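Local coordinates for proteasome accessory factor B/C (PafBC) (Paenarthrobacter aurescens, PDB 6SJ9), which probably binds DNA through its winged helix-turn-helix domains and regulates transcription in the bacterial DNA damage response, at residues D585-L590 with L617-F622; P325-E330 with S638-E643; R341-E346 with D602-R607. All blocks are in the same frame, centred on the assembly; numbering follows the deposited sequence.

How the contacts relate
From the N terminus, the chain first reaches 325-330 and 341-346. Both lie in the long loop between helix 305-323 and helix 346-360. Contact 2 joins 325-330 to edge strand 639-643 and closes the widest loop, spanning over 300 residues. Contact 3 ties 341-346 to the turn 602-607 and lies within that loop. Contact 1 pairs the inner strands 586-592 and 616-622. It too lies within the span of contact 2, but it crosses contact 3, because 341-346 precedes both strands and 602-607 falls between them. Contacts 2 and 3 fasten the linker to the C-terminal domain at its edge strand and at the turn before strand 607-610; contact 1 builds the core of its four-stranded sheet.

Contact 1 (D585-L590 with L617-F622); sequences DVLVCL and LAEVRF
Asp-585 and Arg-621 form a salt bridge where the strand pair begins. Arg-621 NE donates to Asp-585 OD2 at 2.9 Å, on the anti lone pair of the carboxylate. The two flat groups are turned 61° apart. Arg-621 bends at chi3 (64°), which swings NE to OD2; the oxygen meets the guanidinium at its edge, slightly out of plane. Gly-582 N is a second donor to the same OD2.

Six backbone hydrogen bonds follow in an antiparallel ladder. Val-586, Val-588 and Leu-590 pair in both directions with Phe-622, Val-620 and Ala-618 respectively. The shortest runs from Leu-590 N to Ala-618 O, 2.7 Å.

On the face of Leu-587, its CD2 packs 3.6 Å from Glu-619 CG. The Glu-619 carboxylate turns to Arg-607. The other face is apolar. Leu-590 CD1 lies 3.8 Å from Val-620 CG2 and also reaches the edge of the Phe-622 ring. Val-588 CG2 approaches Phe-622 CD1 at 4.0 Å. Helix 627-634 covers this side, and Phe-631 meets Phe-622 edge-to-face.

A leucine in place of Arg-621 would probably leave the Asp-585 carboxylate without its charged mate and the start of the strand less firmly held. The pair is the centre of the four-stranded WCX sheet, whose ferredoxin-like strand order is 2-3-1-4. Its chemistry is divided: Glu-619, Arg-621 and an exposed Leu-587 on one face, with Cys-589 buried against Leu-329; a hydrophobic core on the other.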
ATOM      1  N   ASP A 585      17.953   8.458  -2.274  1.00 48.18           N
ATOM      2  CA  ASP A 585      18.007   7.004  -2.293  1.00 46.15           C
ATOM      3  C   ASP A 585      19.438   6.503  -2.067  1.00 53.71           C
ATOM      4  O   ASP A 585      20.412   7.152  -2.443  1.00 58.58           O
ATOM      5  CB  ASP A 585      17.482   6.475  -3.623  1.00 43.41           C
ATOM      6  CG  ASP A 585      15.931   6.610  -3.772  1.00 46.39           C
ATOM      7  OD1 ASP A 585      15.243   7.128  -2.857  1.00 47.43           O
ATOM      8  OD2 ASP A 585      15.406   6.220  -4.836  1.00 47.95           O
ATOM      9  N   VAL A 586      19.564   5.346  -1.427  1.00 51.69           N
ATOM     10  CA  VAL A 586      20.837   4.664  -1.277  1.00 53.81           C
ATOM     11  C   VAL A 586      20.782   3.403  -2.137  1.00 54.03           C
ATOM     12  O   VAL A 586      19.800   2.656  -2.107  1.00 56.04           O
ATOM     13  CB  VAL A 586      21.161   4.380   0.200  1.00 60.75           C
ATOM     14  CG1 VAL A 586      20.013   4.745   1.050  1.00 61.67           C
ATOM     15  CG2 VAL A 586      21.552   2.961   0.421  1.00 65.21           C
ATOM     16  N   LEU A 587      21.811   3.183  -2.928  1.00 57.70           N
ATOM     17  CA  LEU A 587      21.875   2.049  -3.842  1.00 58.38           C
ATOM     18  C   LEU A 587      22.452   0.814  -3.149  1.00 58.20           C
ATOM     19  O   LEU A 587      23.472   0.898  -2.461  1.00 60.00           O
ATOM     20  CB  LEU A 587      22.703   2.455  -5.061  1.00 62.47           C
ATOM     21  CG  LEU A 587      22.725   1.533  -6.278  1.00 66.69           C
ATOM     22  CD1 LEU A 587      23.753   0.420  -6.131  1.00 68.66           C
ATOM     23  CD2 LEU A 587      21.305   0.983  -6.559  1.00 65.23           C
ATOM     24  N   VAL A 588      21.744  -0.308  -3.231  1.00 56.84           N
ATOM     25  CA  VAL A 588      22.092  -1.512  -2.485  1.00 57.42           C
ATOM     26  C   VAL A 588      22.047  -2.688  -3.447  1.00 58.84           C
ATOM     27  O   VAL A 588      21.207  -2.725  -4.347  1.00 59.64           O
ATOM     28  CB  VAL A 588      21.141  -1.750  -1.296  1.00 56.09           C
ATOM     29  CG1 VAL A 588      21.481  -3.030  -0.598  1.00 54.62           C
ATOM     30  CG2 VAL A 588      21.175  -0.573  -0.329  1.00 54.81           C
ATOM     31  N   CYS A 589      22.995  -3.600  -3.320  1.00 59.55           N
ATOM     32  CA  CYS A 589      23.013  -4.834  -4.088  1.00 59.77           C
ATOM     33  C   CYS A 589      22.626  -5.973  -3.154  1.00 60.62           C
ATOM     34  O   CYS A 589      23.237  -6.130  -2.095  1.00 62.42           O
ATOM     35  CB  CYS A 589      24.395  -5.062  -4.700  1.00 64.39           C
ATOM     36  SG  CYS A 589      24.438  -6.509  -5.718  1.00 70.28           S
ATOM     37  N   LEU A 590      21.575  -6.716  -3.515  1.00 58.06           N
ATOM     38  CA  LEU A 590      20.985  -7.786  -2.716  1.00 54.39           C
ATOM     39  C   LEU A 590      21.228  -9.115  -3.398  1.00 53.91           C
ATOM     40  O   LEU A 590      21.311  -9.173  -4.626  1.00 54.14           O
ATOM     41  CB  LEU A 590      19.446  -7.624  -2.568  1.00 50.03           C
ATOM     42  CG  LEU A 590      18.875  -6.356  -1.977  1.00 47.66           C
ATOM     43  CD1 LEU A 590      17.330  -6.349  -2.012  1.00 48.46           C
ATOM     44  CD2 LEU A 590      19.401  -6.117  -0.586  1.00 51.64           C
ATOM     45  N   LEU A 617      20.660 -11.909  -8.075  1.00 57.95           N
ATOM     46  CA  LEU A 617      21.197 -10.639  -7.638  1.00 60.24           C
ATOM     47  C   LEU A 617      20.260  -9.525  -8.036  1.00 59.52           C
ATOM     48  O   LEU A 617      19.684  -9.537  -9.126  1.00 61.88           O
ATOM     49  CB  LEU A 617      22.562 -10.351  -8.260  1.00 61.15           C
ATOM     50  CG  LEU A 617      23.697 -11.355  -8.103  1.00 69.84           C
ATOM     51  CD1 LEU A 617      24.956 -10.807  -8.800  1.00 73.26           C
ATOM     52  CD2 LEU A 617      23.973 -11.691  -6.642  1.00 72.40           C
ATOM     53  N   ALA A 618      20.151  -8.528  -7.178  1.00 57.19           N
ATOM     54  CA  ALA A 618      19.244  -7.425  -7.467  1.00 55.75           C
ATOM     55  C   ALA A 618      19.794  -6.138  -6.889  1.00 54.51           C
ATOM     56  O   ALA A 618      20.049  -6.048  -5.686  1.00 56.22           O
ATOM     57  CB  ALA A 618      17.852  -7.711  -6.923  1.00 50.84           C
ATOM     58  N   GLU A 619      19.984  -5.167  -7.749  1.00 53.80           N
ATOM     59  CA  GLU A 619      20.403  -3.836  -7.360  1.00 55.36           C
ATOM     60  C   GLU A 619      19.158  -2.962  -7.192  1.00 51.65           C
ATOM     61  O   GLU A 619      18.403  -2.778  -8.148  1.00 50.28           O
ATOM     62  CB  GLU A 619      21.315  -3.312  -8.463  1.00 62.21           C
ATOM     63  CG  GLU A 619      22.068  -2.081  -8.192  1.00 71.79           C
ATOM     64  CD  GLU A 619      22.941  -1.747  -9.371  1.00 81.19           C
ATOM     65  OE1 GLU A 619      24.146  -2.076  -9.340  1.00 86.02           O
ATOM     66  OE2 GLU A 619      22.389  -1.213 -10.362  1.00 83.91           O
ATOM     67  N   VAL A 620      18.904  -2.472  -5.985  1.00 53.48           N
ATOM     68  CA  VAL A 620      17.688  -1.715  -5.698  1.00 54.32           C
ATOM     69  C   VAL A 620      18.040  -0.403  -4.998  1.00 56.27           C
ATOM     70  O   VAL A 620      19.017  -0.321  -4.253  1.00 57.93           O
ATOM     71  CB  VAL A 620      16.684  -2.533  -4.829  1.00 55.19           C
ATOM     72  CG1 VAL A 620      16.328  -3.839  -5.516  1.00 53.10           C
ATOM     73  CG2 VAL A 620      17.246  -2.821  -3.501  1.00 57.87           C
ATOM     74  N   ARG A 621      17.171   0.597  -5.159  1.00 54.67           N
ATOM     75  CA  ARG A 621      17.257   1.859  -4.435  1.00 53.62           C
ATOM     76  C   ARG A 621      16.301   1.842  -3.247  1.00 52.94           C
ATOM     77  O   ARG A 621      15.094   1.715  -3.429  1.00 55.17           O
ATOM     78  CB  ARG A 621      16.918   3.033  -5.356  1.00 51.90           C
ATOM     79  CG  ARG A 621      17.879   3.204  -6.538  1.00 50.26           C
ATOM     80  CD  ARG A 621      17.301   4.181  -7.605  1.00 54.79           C
ATOM     81  NE  ARG A 621      17.124   5.565  -7.119  1.00 58.84           N
ATOM     82  CZ  ARG A 621      17.976   6.570  -7.354  1.00 62.82           C
ATOM     83  NH1 ARG A 621      19.090   6.361  -8.063  1.00 68.04           N
ATOM     84  NH2 ARG A 621      17.723   7.792  -6.886  1.00 58.09           N
ATOM     85  N   PHE A 622      16.840   1.969  -2.035  1.00 49.85           N
ATOM     86  CA  PHE A 622      16.048   2.095  -0.820  1.00 50.42           C
ATOM     87  C   PHE A 622      15.953   3.558  -0.445  1.00 54.01           C
ATOM     88  O   PHE A 622      16.900   4.332  -0.673  1.00 55.29           O
ATOM     89  CB  PHE A 622      16.659   1.313   0.339  1.00 51.56           C
ATOM     90  CG  PHE A 622      16.309  -0.114   0.310  1.00 54.70           C
ATOM     91  CD1 PHE A 622      17.160  -1.027  -0.305  1.00 59.22           C
ATOM     92  CD2 PHE A 622      15.126  -0.564   0.852  1.00 55.80           C
ATOM     93  CE1 PHE A 622      16.819  -2.375  -0.349  1.00 62.32           C
ATOM     94  CE2 PHE A 622      14.779  -1.901   0.813  1.00 59.06           C
ATOM     95  CZ  PHE A 622      15.615  -2.813   0.209  1.00 61.74           C
TER

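Contact 2 (P325-E330 with S638-E643); sequences PLPPLE and SVRILE
Arg-640 donates one hydrogen bond across the contact, from NH1 to Pro-325 O at 2.9 Å. The oxygen lies in the guanidinium plane, at its edge. The donor, however, stands above the carbonyl plane, 67° out of it, and so misses the lone pairs. The N-H...O angle is 147°. Arg-640 CG sits between the backbone N and the carbonyl carbon (chi1 62°), and a bend at chi3 turns the guanidinium toward the loop. NH2 adds a weak bond to the preceding carbonyl, Ala-324 O.

The apolar contacts centre on Leu-642. Its CD2 lies 3.9 Å from Leu-326 CD2, and the two leucines lie alongside, running opposite ways. Its CD1 meets CG of the Pro-327 ring at 4.0 Å, end-on. Leu-329 CD2 reaches the same CD1, also at 4.0 Å. Leu-642 CD2 further lies over one face of the Arg-640 guanidinium.

Farther along, Leu-329 CD1 lies against the Glu-643 carboxylate. An inverse gamma turn is centred on Leu-329. In the edge strand, a classic beta bulge sets Leu-642 and Glu-643 opposite Cys-589, and both then meet Leu-329.

The loop thus lies beside the last strand of the WCX sheet without adding a strand to it. One arginine bond, a weak second one and a patch of leucine and proline hold it, which implies mainly hydrophobic adhesion, with no backbone-to-backbone hydrogen bond between the two segments.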
ATOM      1  N   PRO A 325      28.835 -17.849   1.397  1.00 92.53           N
ATOM      2  CA  PRO A 325      29.823 -17.076   0.643  1.00 93.45           C
ATOM      3  C   PRO A 325      29.149 -16.188  -0.398  1.00 88.35           C
ATOM      4  O   PRO A 325      28.039 -16.451  -0.865  1.00 83.16           O
ATOM      5  CB  PRO A 325      30.699 -18.154  -0.000  1.00 96.08           C
ATOM      6  CG  PRO A 325      29.764 -19.362  -0.123  1.00 95.49           C
ATOM      7  CD  PRO A 325      28.835 -19.283   1.051  1.00 93.74           C
ATOM      8  N   LEU A 326      29.898 -15.166  -0.823  1.00 89.02           N
ATOM      9  CA  LEU A 326      29.375 -14.122  -1.693  1.00 87.23           C
ATOM     10  C   LEU A 326      29.376 -14.628  -3.127  1.00 86.26           C
ATOM     11  O   LEU A 326      30.407 -15.117  -3.598  1.00 90.85           O
ATOM     12  CB  LEU A 326      30.232 -12.856  -1.607  1.00 89.55           C
ATOM     13  CG  LEU A 326      30.403 -12.135  -0.267  1.00 91.08           C
ATOM     14  CD1 LEU A 326      31.437 -11.025  -0.382  1.00 93.29           C
ATOM     15  CD2 LEU A 326      29.100 -11.598   0.258  1.00 88.82           C
ATOM     16  N   PRO A 327      28.265 -14.517  -3.849  1.00 83.16           N
ATOM     17  CA  PRO A 327      28.278 -14.810  -5.279  1.00 83.66           C
ATOM     18  C   PRO A 327      29.034 -13.722  -6.017  1.00 86.66           C
ATOM     19  O   PRO A 327      29.308 -12.649  -5.447  1.00 85.54           O
ATOM     20  CB  PRO A 327      26.781 -14.810  -5.642  1.00 79.31           C
ATOM     21  CG  PRO A 327      26.234 -13.779  -4.762  1.00 74.43           C
ATOM     22  CD  PRO A 327      26.972 -13.943  -3.440  1.00 80.62           C
ATOM     23  N   PRO A 328      29.423 -13.958  -7.272  1.00 89.68           N
ATOM     24  CA  PRO A 328      30.081 -12.890  -8.031  1.00 90.05           C
ATOM     25  C   PRO A 328      29.050 -11.862  -8.462  1.00 85.21           C
ATOM     26  O   PRO A 328      27.938 -12.193  -8.885  1.00 80.10           O
ATOM     27  CB  PRO A 328      30.692 -13.618  -9.238  1.00 94.17           C
ATOM     28  CG  PRO A 328      30.269 -15.077  -9.125  1.00 95.00           C
ATOM     29  CD  PRO A 328      29.170 -15.149  -8.105  1.00 91.67           C
ATOM     30  N   LEU A 329      29.454 -10.599  -8.379  1.00 87.09           N
ATOM     31  CA  LEU A 329      28.578  -9.489  -8.706  1.00 87.52           C
ATOM     32  C   LEU A 329      28.575  -9.224 -10.207  1.00 91.20           C
ATOM     33  O   LEU A 329      28.948  -8.151 -10.674  1.00 94.12           O
ATOM     34  CB  LEU A 329      29.097  -8.275  -7.964  1.00 87.42           C
ATOM     35  CG  LEU A 329      28.719  -8.360  -6.507  1.00 87.65           C
ATOM     36  CD1 LEU A 329      29.557  -7.392  -5.703  1.00 88.44           C
ATOM     37  CD2 LEU A 329      27.256  -8.065  -6.426  1.00 85.54           C
ATOM     38  N   GLU A 330      28.084 -10.197 -10.963  1.00 90.80           N
ATOM     39  CA  GLU A 330      28.089 -10.123 -12.422  1.00 93.74           C
ATOM     40  C   GLU A 330      26.673  -9.856 -12.910  1.00 91.18           C
ATOM     41  O   GLU A 330      25.799 -10.715 -12.773  1.00 90.80           O
ATOM     42  CB  GLU A 330      28.668 -11.391 -13.058  1.00 98.57           C
ATOM     43  CG  GLU A 330      30.199 -11.490 -13.011  1.00104.93           C
ATOM     44  CD  GLU A 330      30.723 -12.894 -13.307  1.00106.43           C
ATOM     45  OE1 GLU A 330      30.939 -13.672 -12.352  1.00106.63           O
ATOM     46  OE2 GLU A 330      30.915 -13.226 -14.498  1.00107.21           O
ATOM     47  N   SER A 638      15.499 -14.865   3.053  1.00 59.78           N
ATOM     48  CA  SER A 638      15.353 -14.788   1.606  1.00 56.94           C
ATOM     49  C   SER A 638      16.125 -13.613   1.017  1.00 53.90           C
ATOM     50  O   SER A 638      16.250 -13.511  -0.216  1.00 54.19           O
ATOM     51  CB  SER A 638      13.879 -14.699   1.245  1.00 55.13           C
ATOM     52  OG  SER A 638      13.437 -13.430   1.626  1.00 57.65           O
ATOM     53  N   VAL A 639      16.723 -12.781   1.867  1.00 51.18           N
ATOM     54  CA  VAL A 639      17.461 -11.598   1.453  1.00 51.83           C
ATOM     55  C   VAL A 639      18.775 -11.515   2.201  1.00 52.70           C
ATOM     56  O   VAL A 639      18.845 -11.831   3.391  1.00 54.58           O
ATOM     57  CB  VAL A 639      16.682 -10.303   1.730  1.00 56.30           C
ATOM     58  CG1 VAL A 639      17.380  -9.166   1.052  1.00 59.03           C
ATOM     59  CG2 VAL A 639      15.272 -10.419   1.227  1.00 58.46           C
ATOM     60  N   ARG A 640      19.805 -11.041   1.511  1.00 52.55           N
ATOM     61  CA  ARG A 640      21.039 -10.625   2.148  1.00 57.40           C
ATOM     62  C   ARG A 640      21.559  -9.398   1.419  1.00 61.45           C
ATOM     63  O   ARG A 640      21.241  -9.170   0.242  1.00 59.46           O
ATOM     64  CB  ARG A 640      22.064 -11.781   2.144  1.00 57.80           C
ATOM     65  CG  ARG A 640      22.475 -12.238   0.728  1.00 56.28           C
ATOM     66  CD  ARG A 640      23.544 -13.422   0.726  1.00 63.15           C
ATOM     67  NE  ARG A 640      24.782 -13.129   1.434  1.00 67.81           N
ATOM     68  CZ  ARG A 640      25.927 -13.812   1.274  1.00 71.70           C
ATOM     69  NH1 ARG A 640      26.013 -14.826   0.410  1.00 68.23           N
ATOM     70  NH2 ARG A 640      26.988 -13.490   2.000  1.00 71.59           N
ATOM     71  N   ILE A 641      22.339  -8.594   2.131  1.00 63.05           N
ATOM     72  CA  ILE A 641      22.979  -7.416   1.557  1.00 63.48           C
ATOM     73  C   ILE A 641      24.405  -7.795   1.145  1.00 64.33           C
ATOM     74  O   ILE A 641      25.170  -8.320   1.960  1.00 63.13           O
ATOM     75  CB  ILE A 641      22.977  -6.233   2.535  1.00 64.42           C
ATOM     76  CG1 ILE A 641      21.553  -5.849   2.903  1.00 63.18           C
ATOM     77  CG2 ILE A 641      23.618  -5.030   1.892  1.00 67.93           C
ATOM     78  CD1 ILE A 641      21.487  -4.978   4.081  1.00 62.65           C
ATOM     79  N   LEU A 642      24.733  -7.600  -0.139  1.00 65.80           N
ATOM     80  CA  LEU A 642      26.089  -7.820  -0.648  1.00 70.49           C
ATOM     81  C   LEU A 642      26.948  -6.556  -0.601  1.00 73.19           C
ATOM     82  O   LEU A 642      28.082  -6.593  -0.129  1.00 74.73           O
ATOM     83  CB  LEU A 642      26.008  -8.328  -2.098  1.00 63.87           C
ATOM     84  CG  LEU A 642      25.150  -9.589  -2.256  1.00 58.68           C
ATOM     85  CD1 LEU A 642      25.135 -10.078  -3.664  1.00 60.17           C
ATOM     86  CD2 LEU A 642      25.687 -10.674  -1.359  1.00 56.36           C
ATOM     87  N   GLU A 643      26.397  -5.420  -1.024  1.00 74.79           N
ATOM     88  CA  GLU A 643      27.077  -4.133  -1.103  1.00 77.89           C
ATOM     89  C   GLU A 643      26.069  -3.032  -0.862  1.00 74.08           C
ATOM     90  O   GLU A 643      24.925  -3.132  -1.319  1.00 74.85           O
ATOM     91  CB  GLU A 643      27.729  -3.905  -2.474  1.00 85.85           C
ATOM     92  CG  GLU A 643      28.916  -4.759  -2.767  1.00 96.74           C
ATOM     93  CD  GLU A 643      29.575  -4.368  -4.080  1.00103.62           C
ATOM     94  OE1 GLU A 643      29.037  -3.460  -4.766  1.00102.80           O
ATOM     95  OE2 GLU A 643      30.663  -4.921  -4.380  1.00107.98           O
TER

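Contact 3 (R341-E346 with D602-R607); sequences RKRTSE and DYYAER
Arg-341 CG is anti to the backbone N (chi1 177°), and a bend at chi3 (-60°) brings the guanidinium to Asp-602. NH1 donates to Asp-602 OD1 at 3.1 Å, on the anti lone pair; the hydrogen bond within this salt bridge is bent (N-H...O 139°). Arg-341 NE has its own salt bridge to Asp-383.

Tyr-604 has positive phi, as the C-prime residue of a Schellman motif that ends helix 599-602. Its ring lies against the backbone of 341-343. Arg-343 CA sits over the ring face in a CH-pi contact, 4.2 Å from the centroid. Arg-343 CG packs 3.8 Å from Tyr-604 CG. Arg-343 NH2 makes a long salt bridge to Glu-606 OE2, 3.6 Å, while NH1 binds Phe-579 O.

Two waters complete the join. Water 1 donates to Arg-341 O and Ala-605 O. Water 2 lies 2.7 Å from Tyr-604 OH and donates to Thr-344 OG1.

The linker thus passes over the turn between helix 599-602 and strand 607-610. Arg-341 touches helix 378-389 of the helix-turn-helix region, Ser-345 caps helix 346-360, and Glu-606 lies against strand 616-622.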
ATOM      1  N   ARG A 341       9.584  -5.406 -12.402  1.00 44.44           N
ATOM      2  CA  ARG A 341       8.492  -4.432 -12.396  1.00 41.49           C
ATOM      3  C   ARG A 341       9.048  -3.016 -12.466  1.00 43.26           C
ATOM      4  O   ARG A 341       9.987  -2.681 -11.743  1.00 44.93           O
ATOM      5  CB  ARG A 341       7.669  -4.605 -11.111  1.00 38.69           C
ATOM      6  CG  ARG A 341       6.509  -3.600 -10.925  1.00 34.56           C
ATOM      7  CD  ARG A 341       5.808  -3.851  -9.518  1.00 31.72           C
ATOM      8  NE  ARG A 341       5.303  -5.221  -9.527  1.00 40.40           N
ATOM      9  CZ  ARG A 341       5.127  -5.942  -8.420  1.00 40.63           C
ATOM     10  NH1 ARG A 341       5.412  -5.403  -7.250  1.00 38.20           N
ATOM     11  NH2 ARG A 341       4.655  -7.193  -8.479  1.00 40.58           N
ATOM     12  N   LYS A 342       8.458  -2.182 -13.337  1.00 43.08           N
ATOM     13  CA  LYS A 342       8.838  -0.768 -13.443  1.00 44.76           C
ATOM     14  C   LYS A 342       8.107   0.062 -12.393  1.00 41.55           C
ATOM     15  O   LYS A 342       7.020  -0.292 -11.937  1.00 39.82           O
ATOM     16  CB  LYS A 342       8.508  -0.185 -14.830  1.00 47.63           C
ATOM     17  CG  LYS A 342       9.165  -0.845 -16.000  1.00 55.06           C
ATOM     18  CD  LYS A 342       9.104   0.086 -17.238  1.00 64.91           C
ATOM     19  CE  LYS A 342       9.796  -0.515 -18.461  1.00 69.82           C
ATOM     20  NZ  LYS A 342       9.129  -0.154 -19.758  1.00 73.68           N
ATOM     21  N   ARG A 343       8.712   1.199 -12.038  1.00 43.31           N
ATOM     22  CA  ARG A 343       8.093   2.157 -11.129  1.00 41.44           C
ATOM     23  C   ARG A 343       6.711   2.569 -11.629  1.00 38.82           C
ATOM     24  O   ARG A 343       6.539   2.953 -12.784  1.00 34.45           O
ATOM     25  CB  ARG A 343       8.984   3.390 -10.970  1.00 42.75           C
ATOM     26  CG  ARG A 343      10.196   3.141 -10.067  1.00 44.43           C
ATOM     27  CD  ARG A 343      11.260   4.223 -10.206  1.00 42.97           C
ATOM     28  NE  ARG A 343      12.372   3.778  -9.395  1.00 46.50           N
ATOM     29  CZ  ARG A 343      12.451   3.938  -8.084  1.00 47.16           C
ATOM     30  NH1 ARG A 343      11.498   4.606  -7.435  1.00 41.44           N
ATOM     31  NH2 ARG A 343      13.507   3.460  -7.430  1.00 50.73           N
ATOM     32  N   THR A 344       5.725   2.410 -10.770  1.00 37.84           N
ATOM     33  CA  THR A 344       4.337   2.542 -11.192  1.00 35.33           C
ATOM     34  C   THR A 344       4.057   3.907 -11.793  1.00 33.98           C
ATOM     35  O   THR A 344       4.411   4.930 -11.214  1.00 37.75           O
ATOM     36  CB  THR A 344       3.473   2.286  -9.974  1.00 39.03           C
ATOM     37  OG1 THR A 344       3.916   1.034  -9.431  1.00 40.15           O
ATOM     38  CG2 THR A 344       1.956   2.208 -10.354  1.00 33.19           C
ATOM     39  N   SER A 345       3.420   3.919 -12.951  1.00 32.21           N
ATOM     40  CA  SER A 345       3.052   5.141 -13.657  1.00 37.31           C
ATOM     41  C   SER A 345       1.586   5.523 -13.419  1.00 36.40           C
ATOM     42  O   SER A 345       0.782   4.761 -12.903  1.00 35.18           O
ATOM     43  CB  SER A 345       3.267   4.968 -15.168  1.00 39.69           C
ATOM     44  OG  SER A 345       2.413   3.938 -15.638  1.00 39.68           O
ATOM     45  N   GLU A 346       1.247   6.727 -13.852  1.00 33.89           N
ATOM     46  CA  GLU A 346      -0.149   7.163 -13.816  1.00 40.50           C
ATOM     47  C   GLU A 346      -1.035   6.299 -14.731  1.00 38.02           C
ATOM     48  O   GLU A 346      -2.158   5.979 -14.360  1.00 33.63           O
ATOM     49  CB  GLU A 346      -0.244   8.642 -14.195  1.00 35.29           C
ATOM     50  CG  GLU A 346       0.416   9.505 -13.112  1.00 35.38           C
ATOM     51  CD  GLU A 346       0.230  11.023 -13.318  1.00 42.49           C
ATOM     52  OE1 GLU A 346      -0.025  11.423 -14.462  1.00 44.25           O
ATOM     53  OE2 GLU A 346       0.287  11.783 -12.339  1.00 44.03           O
ATOM     54  N   ASP A 602       8.884  -5.779  -6.133  1.00 40.44           N
ATOM     55  CA  ASP A 602       8.332  -4.861  -5.150  1.00 44.90           C
ATOM     56  C   ASP A 602       9.188  -3.606  -5.022  1.00 45.56           C
ATOM     57  O   ASP A 602       8.651  -2.523  -4.774  1.00 49.22           O
ATOM     58  CB  ASP A 602       8.217  -5.570  -3.789  1.00 44.34           C
ATOM     59  CG  ASP A 602       7.276  -6.764  -3.828  1.00 48.28           C
ATOM     60  OD1 ASP A 602       6.528  -6.941  -4.830  1.00 50.06           O
ATOM     61  OD2 ASP A 602       7.331  -7.577  -2.888  1.00 52.11           O
ATOM     62  N   TYR A 603      10.515  -3.712  -5.214  1.00 43.98           N
ATOM     63  CA  TYR A 603      11.381  -2.552  -5.066  1.00 43.13           C
ATOM     64  C   TYR A 603      11.939  -2.064  -6.403  1.00 48.17           C
ATOM     65  O   TYR A 603      12.935  -1.330  -6.425  1.00 52.80           O
ATOM     66  CB  TYR A 603      12.485  -2.890  -4.056  1.00 47.88           C
ATOM     67  CG  TYR A 603      11.913  -2.991  -2.625  1.00 52.45           C
ATOM     68  CD1 TYR A 603      11.294  -4.164  -2.184  1.00 51.87           C
ATOM     69  CD2 TYR A 603      11.920  -1.901  -1.748  1.00 57.42           C
ATOM     70  CE1 TYR A 603      10.731  -4.268  -0.884  1.00 53.59           C
ATOM     71  CE2 TYR A 603      11.356  -1.999  -0.439  1.00 59.36           C
ATOM     72  CZ  TYR A 603      10.766  -3.191  -0.022  1.00 59.35           C
ATOM     73  OH  TYR A 603      10.197  -3.310   1.254  1.00 63.24           O
ATOM     74  N   TYR A 604      11.300  -2.436  -7.515  1.00 41.67           N
ATOM     75  CA  TYR A 604      11.616  -1.898  -8.844  1.00 40.84           C
ATOM     76  C   TYR A 604      13.116  -1.981  -9.138  1.00 45.13           C
ATOM     77  O   TYR A 604      13.742  -1.000  -9.526  1.00 49.44           O
ATOM     78  CB  TYR A 604      11.115  -0.452  -9.009  1.00 35.81           C
ATOM     79  CG  TYR A 604       9.797  -0.182  -8.290  1.00 40.46           C
ATOM     80  CD1 TYR A 604       8.601  -0.704  -8.772  1.00 35.41           C
ATOM     81  CD2 TYR A 604       9.778   0.542  -7.097  1.00 42.44           C
ATOM     82  CE1 TYR A 604       7.404  -0.505  -8.098  1.00 40.72           C
ATOM     83  CE2 TYR A 604       8.594   0.750  -6.411  1.00 46.15           C
ATOM     84  CZ  TYR A 604       7.406   0.219  -6.928  1.00 47.90           C
ATOM     85  OH  TYR A 604       6.257   0.450  -6.222  1.00 50.98           O
ATOM     86  N   ALA A 605      13.684  -3.166  -8.964  1.00 43.27           N
ATOM     87  CA  ALA A 605      15.126  -3.340  -9.092  1.00 50.87           C
ATOM     88  C   ALA A 605      15.687  -2.694 -10.358  1.00 55.48           C
ATOM     89  O   ALA A 605      15.151  -2.859 -11.455  1.00 51.03           O
ATOM     90  CB  ALA A 605      15.446  -4.832  -9.102  1.00 46.45           C
ATOM     91  N   GLU A 606      16.781  -1.954 -10.201  1.00 59.70           N
ATOM     92  CA  GLU A 606      17.406  -1.335 -11.369  1.00 61.17           C
ATOM     93  C   GLU A 606      18.006  -2.397 -12.287  1.00 60.32           C
ATOM     94  O   GLU A 606      17.916  -2.288 -13.512  1.00 62.41           O
ATOM     95  CB  GLU A 606      18.496  -0.343 -10.935  1.00 64.62           C
ATOM     96  CG  GLU A 606      18.107   0.577  -9.761  1.00 70.02           C
ATOM     97  CD  GLU A 606      17.120   1.658 -10.180  1.00 72.68           C
ATOM     98  OE1 GLU A 606      17.336   2.237 -11.264  1.00 74.03           O
ATOM     99  OE2 GLU A 606      16.151   1.943  -9.435  1.00 72.58           O
ATOM    100  N   ARG A 607      18.617  -3.431 -11.714  1.00 59.50           N
ATOM    101  CA  ARG A 607      19.246  -4.505 -12.473  1.00 61.10           C
ATOM    102  C   ARG A 607      19.087  -5.802 -11.700  1.00 60.94           C
ATOM    103  O   ARG A 607      19.112  -5.806 -10.468  1.00 58.92           O
ATOM    104  CB  ARG A 607      20.745  -4.285 -12.699  1.00 61.90           C
ATOM    105  CG  ARG A 607      21.123  -3.074 -13.541  1.00 68.42           C
ATOM    106  CD  ARG A 607      22.621  -3.158 -13.966  1.00 73.50           C
ATOM    107  NE  ARG A 607      23.530  -3.152 -12.820  1.00 75.27           N
ATOM    108  CZ  ARG A 607      24.852  -3.247 -12.902  1.00 75.98           C
ATOM    109  NH1 ARG A 607      25.447  -3.367 -14.077  1.00 76.41           N
ATOM    110  NH2 ARG A 607      25.577  -3.232 -11.803  1.00 75.45           N
TER
HETATM  111  O   HOH W   1      12.711  -1.871 -12.504  1.00 55.78           O
HETATM  112  O   HOH W   2       3.989  -0.541  -7.272  1.00 46.21           O